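Local coordinates for protein phosphodiesterase (Pseudomonas aeruginosa, PDB 4G75) that is a magnesium-binding, colicin M-like bacteriocin that probably kills rival bacteria by hydrolysing a peptidoglycan precursor as a phosphodiesterase, at residues W54-A66 with L72-I86. Numbering follows the deposited sequence. Where two conformers were deposited one is given.
Sequences WEKPLLALWAQWA and LYGYPSLPFPNYEFI. With EDO (1,2-ethanediol), chain M.
F85 fits as a knob into a hole on helix 55-65 formed by L58, L61, W62 and W65. With CG anti to the backbone N (chi1 -174°), its ring swings across to that helix, where W62 brings an edge toward the ring face, CE3 lying 3.9 Å from CZ of F85, with the planes at 57°. W65 adds a second, offset edge-to-face contact, its CZ3 beside CD2 of F85, while L61 CB and the carbonyl oxygen of L58 lie at the phenyl rim. Flat, apolar phenylalanine can thus meet indoles on its face and the helix backbone with its edge. Farther along the same indole, CH2 of W65 meets CD1 of I86.

The two helix segments make an antiparallel hairpin, axes 8.5 Å apart and crossing at -144°, on the helical side of the molecule away from the magnesium site. The linker doubles back over the first helix through a type I' turn, L72 to Y75, before F80 takes the N-cap position of the second. Q64, on the first helix, ties this linker to it: its extended chain carries OE1 to the backbone N of L78, a 2.8 Å bond lying in the carbonyl plane, while NE2 returns to O of A60 from above that carbonyl's plane and also meets a water held by O of P76. An amide suits this place because it can accept and donate at once.

A60, with only a methyl, lets the backbone of L72 come close: CA of A60 and CA of L72 are 4.4 Å apart. Next to it, L61 CD2 packs on L78 CD1. At the turn, K56 runs its methylene CG over the centre of the Y73 ring, 3.6 Å from the centroid, leaving NZ to a salt bridge with E253.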
# COMPACT_ATOMS: atom_id res chain seq x y z
N TRP A 54 3.20 9.74 -0.99
CA TRP A 54 3.32 9.49 0.44
C TRP A 54 4.75 9.51 0.99
O TRP A 54 4.96 9.75 2.18
CB TRP A 54 2.65 8.16 0.80
CG TRP A 54 3.36 6.95 0.26
CD1 TRP A 54 3.33 6.48 -1.02
CD2 TRP A 54 4.22 6.05 0.99
NE1 TRP A 54 4.10 5.35 -1.13
CE2 TRP A 54 4.66 5.07 0.09
CE3 TRP A 54 4.65 5.99 2.32
CZ2 TRP A 54 5.51 4.03 0.48
CZ3 TRP A 54 5.48 4.96 2.70
CH2 TRP A 54 5.91 4.00 1.78
N GLU A 55 5.72 9.24 0.11
CA GLU A 55 7.11 9.18 0.52
C GLU A 55 7.62 10.55 0.95
O GLU A 55 8.25 10.70 2.00
CB GLU A 55 7.98 8.66 -0.63
CG GLU A 55 7.65 7.23 -1.08
CD GLU A 55 6.73 7.20 -2.28
OE1 GLU A 55 5.89 8.12 -2.42
OE2 GLU A 55 6.86 6.26 -3.08
N LYS A 56 7.35 11.57 0.14
CA LYS A 56 7.90 12.90 0.41
C LYS A 56 7.45 13.51 1.74
O LYS A 56 8.29 13.97 2.52
CB LYS A 56 7.65 13.83 -0.77
CG LYS A 56 8.49 13.49 -2.00
CD LYS A 56 8.07 14.33 -3.20
CE LYS A 56 8.87 13.97 -4.44
NZ LYS A 56 8.54 14.86 -5.57
N PRO A 57 6.15 13.48 2.04
CA PRO A 57 5.74 14.06 3.33
C PRO A 57 6.39 13.36 4.52
O PRO A 57 6.81 14.03 5.46
CB PRO A 57 4.22 13.84 3.38
CG PRO A 57 3.82 13.47 1.99
CD PRO A 57 5.01 12.97 1.26
N LEU A 58 6.49 12.03 4.49
CA LEU A 58 7.09 11.29 5.59
C LEU A 58 8.60 11.53 5.66
O LEU A 58 9.15 11.69 6.74
CB LEU A 58 6.79 9.80 5.48
CG LEU A 58 5.35 9.39 5.77
CD1 LEU A 58 5.21 7.88 5.55
CD2 LEU A 58 4.97 9.75 7.19
N LEU A 59 9.24 11.58 4.50
CA LEU A 59 10.68 11.81 4.45
C LEU A 59 11.03 13.19 4.98
O LEU A 59 12.04 13.37 5.67
CB LEU A 59 11.21 11.62 3.03
CG LEU A 59 11.37 10.16 2.60
CD1 LEU A 59 11.65 10.09 1.11
CD2 LEU A 59 12.47 9.48 3.40
N ALA A 60 10.20 14.18 4.68
CA ALA A 60 10.47 15.53 5.15
C ALA A 60 10.42 15.58 6.67
O ALA A 60 11.25 16.22 7.30
CB ALA A 60 9.48 16.51 4.54
N LEU A 61 9.44 14.90 7.25
CA LEU A 61 9.33 14.84 8.70
C LEU A 61 10.54 14.14 9.30
O LEU A 61 11.18 14.66 10.21
CB LEU A 61 8.05 14.09 9.11
CG LEU A 61 6.76 14.80 8.69
CD1 LEU A 61 5.54 13.96 9.03
CD2 LEU A 61 6.68 16.18 9.34
N TRP A 62 10.86 12.96 8.77
CA TRP A 62 11.98 12.18 9.29
C TRP A 62 13.30 12.91 9.16
O TRP A 62 14.11 12.92 10.09
CB TRP A 62 12.08 10.81 8.61
CG TRP A 62 13.10 9.93 9.26
CD1 TRP A 62 14.42 9.79 8.91
CD2 TRP A 62 12.91 9.11 10.42
NE1 TRP A 62 15.04 8.91 9.76
CE2 TRP A 62 14.14 8.48 10.69
CE3 TRP A 62 11.81 8.83 11.23
CZ2 TRP A 62 14.30 7.59 11.75
CZ3 TRP A 62 11.97 7.94 12.29
CH2 TRP A 62 13.21 7.33 12.54
N ALA A 63 13.53 13.51 7.99
CA ALA A 63 14.78 14.22 7.75
C ALA A 63 14.98 15.30 8.81
O ALA A 63 16.11 15.56 9.24
CB ALA A 63 14.80 14.83 6.36
N GLN A 64 13.89 15.92 9.25
CA GLN A 64 13.96 16.91 10.32
C GLN A 64 14.28 16.22 11.64
O GLN A 64 15.23 16.57 12.34
CB GLN A 64 12.64 17.66 10.45
CG GLN A 64 12.28 18.53 9.27
CD GLN A 64 10.87 19.07 9.37
OE1 GLN A 64 10.59 19.99 10.14
NE2 GLN A 64 9.97 18.50 8.58
N TRP A 65 13.45 15.24 11.99
CA TRP A 65 13.59 14.48 13.22
C TRP A 65 15.03 13.98 13.38
O TRP A 65 15.65 14.16 14.43
CB TRP A 65 12.64 13.29 13.17
CG TRP A 65 12.39 12.62 14.48
CD1 TRP A 65 13.02 12.85 15.66
CD2 TRP A 65 11.46 11.55 14.72
NE1 TRP A 65 12.52 12.02 16.64
CE2 TRP A 65 11.56 11.21 16.08
CE3 TRP A 65 10.53 10.88 13.92
CZ2 TRP A 65 10.78 10.21 16.66
CZ3 TRP A 65 9.76 9.88 14.49
CH2 TRP A 65 9.89 9.56 15.85
N ALA A 66 15.55 13.35 12.33
CA ALA A 66 16.86 12.70 12.41
C ALA A 66 18.01 13.60 11.98
O ALA A 66 19.15 13.15 11.89
CB ALA A 66 16.86 11.41 11.60
N LEU A 72 13.50 19.13 2.34
CA LEU A 72 12.22 18.89 2.99
C LEU A 72 11.08 18.83 1.98
O LEU A 72 9.91 18.87 2.36
CB LEU A 72 11.94 19.97 4.04
CG LEU A 72 12.94 20.08 5.19
CD1 LEU A 72 12.39 20.99 6.28
CD2 LEU A 72 13.29 18.71 5.76
N TYR A 73 11.42 18.73 0.70
CA TYR A 73 10.41 18.61 -0.35
C TYR A 73 9.36 19.72 -0.31
O TYR A 73 8.20 19.50 -0.68
CB TYR A 73 9.75 17.22 -0.31
CG TYR A 73 10.70 16.09 -0.61
CD1 TYR A 73 11.23 15.91 -1.88
CD2 TYR A 73 11.07 15.19 0.38
CE1 TYR A 73 12.10 14.88 -2.16
CE2 TYR A 73 11.95 14.15 0.11
CZ TYR A 73 12.45 14.00 -1.16
OH TYR A 73 13.32 12.97 -1.43
N GLY A 74 9.76 20.90 0.13
CA GLY A 74 8.86 22.04 0.14
C GLY A 74 7.99 22.16 1.38
O GLY A 74 7.25 23.13 1.54
N TYR A 75 8.06 21.16 2.25
CA TYR A 75 7.30 21.22 3.50
C TYR A 75 7.97 22.15 4.52
O TYR A 75 9.19 22.23 4.60
CB TYR A 75 7.09 19.82 4.08
CG TYR A 75 6.18 18.97 3.23
CD1 TYR A 75 4.80 19.07 3.34
CD2 TYR A 75 6.70 18.11 2.27
CE1 TYR A 75 3.96 18.33 2.54
CE2 TYR A 75 5.87 17.35 1.45
CZ TYR A 75 4.50 17.47 1.60
OH TYR A 75 3.64 16.73 0.81
N PRO A 76 7.15 22.86 5.31
CA PRO A 76 7.66 23.74 6.36
C PRO A 76 8.32 22.95 7.49
O PRO A 76 7.83 21.88 7.86
CB PRO A 76 6.39 24.42 6.89
CG PRO A 76 5.37 24.25 5.81
CD PRO A 76 5.68 22.92 5.20
N SER A 77 9.42 23.46 8.02
CA SER A 77 10.00 22.87 9.21
C SER A 77 9.04 23.05 10.39
O SER A 77 8.40 24.10 10.52
CB SER A 77 11.37 23.48 9.53
OG SER A 77 11.24 24.82 9.97
N LEU A 78 8.94 22.03 11.23
CA LEU A 78 7.96 22.00 12.31
C LEU A 78 8.60 22.01 13.69
O LEU A 78 9.74 21.60 13.87
CB LEU A 78 7.09 20.74 12.20
CG LEU A 78 6.32 20.56 10.88
CD1 LEU A 78 5.47 19.29 10.94
CD2 LEU A 78 5.47 21.77 10.55
N PRO A 79 7.84 22.47 14.68
CA PRO A 79 8.27 22.38 16.08
C PRO A 79 8.53 20.92 16.45
O PRO A 79 9.62 20.59 16.92
CB PRO A 79 7.06 22.92 16.85
CG PRO A 79 6.36 23.81 15.88
CD PRO A 79 6.56 23.20 14.53
N PHE A 80 7.55 20.05 16.21
CA PHE A 80 7.68 18.64 16.53
C PHE A 80 7.40 17.75 15.32
O PHE A 80 6.32 17.17 15.21
CB PHE A 80 6.73 18.26 17.66
CG PHE A 80 6.85 19.13 18.88
CD1 PHE A 80 7.98 19.09 19.67
CD2 PHE A 80 5.81 19.97 19.24
CE1 PHE A 80 8.09 19.89 20.79
CE2 PHE A 80 5.90 20.77 20.37
CZ PHE A 80 7.04 20.73 21.14
N PRO A 81 8.36 17.65 14.39
CA PRO A 81 8.25 16.79 13.22
C PRO A 81 8.15 15.33 13.65
O PRO A 81 7.54 14.50 12.96
CB PRO A 81 9.57 17.04 12.48
CG PRO A 81 10.51 17.47 13.58
CD PRO A 81 9.64 18.38 14.39
N ASN A 82 8.74 15.02 14.80
CA ASN A 82 8.59 13.70 15.41
C ASN A 82 7.14 13.37 15.72
O ASN A 82 6.67 12.28 15.40
CB ASN A 82 9.47 13.56 16.66
CG ASN A 82 9.25 14.67 17.67
OD1 ASN A 82 8.92 15.81 17.32
ND2 ASN A 82 9.46 14.35 18.94
N TYR A 83 6.42 14.29 16.35
CA TYR A 83 5.04 14.01 16.70
C TYR A 83 4.18 13.83 15.46
O TYR A 83 3.27 13.00 15.44
CB TYR A 83 4.45 15.13 17.58
CG TYR A 83 5.10 15.27 18.94
CD1 TYR A 83 5.89 14.26 19.47
CD2 TYR A 83 4.89 16.41 19.71
CE1 TYR A 83 6.48 14.39 20.72
CE2 TYR A 83 5.47 16.55 20.95
CZ TYR A 83 6.26 15.54 21.45
OH TYR A 83 6.84 15.69 22.70
N GLU A 84 4.46 14.61 14.42
CA GLU A 84 3.68 14.53 13.20
C GLU A 84 3.96 13.24 12.43
O GLU A 84 3.04 12.67 11.82
CB GLU A 84 3.91 15.76 12.32
CG GLU A 84 3.32 17.04 12.92
CD GLU A 84 1.87 16.87 13.34
OE1 GLU A 84 1.06 16.43 12.51
OE2 GLU A 84 1.55 17.18 14.51
N PHE A 85 5.21 12.78 12.45
CA PHE A 85 5.55 11.53 11.79
C PHE A 85 4.80 10.40 12.50
O PHE A 85 4.18 9.55 11.86
CB PHE A 85 7.06 11.29 11.85
CG PHE A 85 7.52 10.08 11.07
CD1 PHE A 85 8.06 10.23 9.80
CD2 PHE A 85 7.43 8.81 11.61
CE1 PHE A 85 8.50 9.12 9.07
CE2 PHE A 85 7.86 7.70 10.89
CZ PHE A 85 8.39 7.86 9.63
N ILE A 86 4.86 10.41 13.82
CA ILE A 86 4.20 9.37 14.61
C ILE A 86 2.70 9.33 14.38
O ILE A 86 2.14 8.25 14.15
CB ILE A 86 4.51 9.53 16.11
CG1 ILE A 86 5.98 9.20 16.35
CG2 ILE A 86 3.60 8.62 16.91
CD1 ILE A 86 6.52 9.66 17.70
C1 EDO M . 3.46 19.82 16.65
O1 EDO M . 3.24 18.46 16.25
C2 EDO M . 4.12 20.60 15.51
O2 EDO M . 5.14 19.78 14.91
O HOH W 1 7.29 19.26 7.67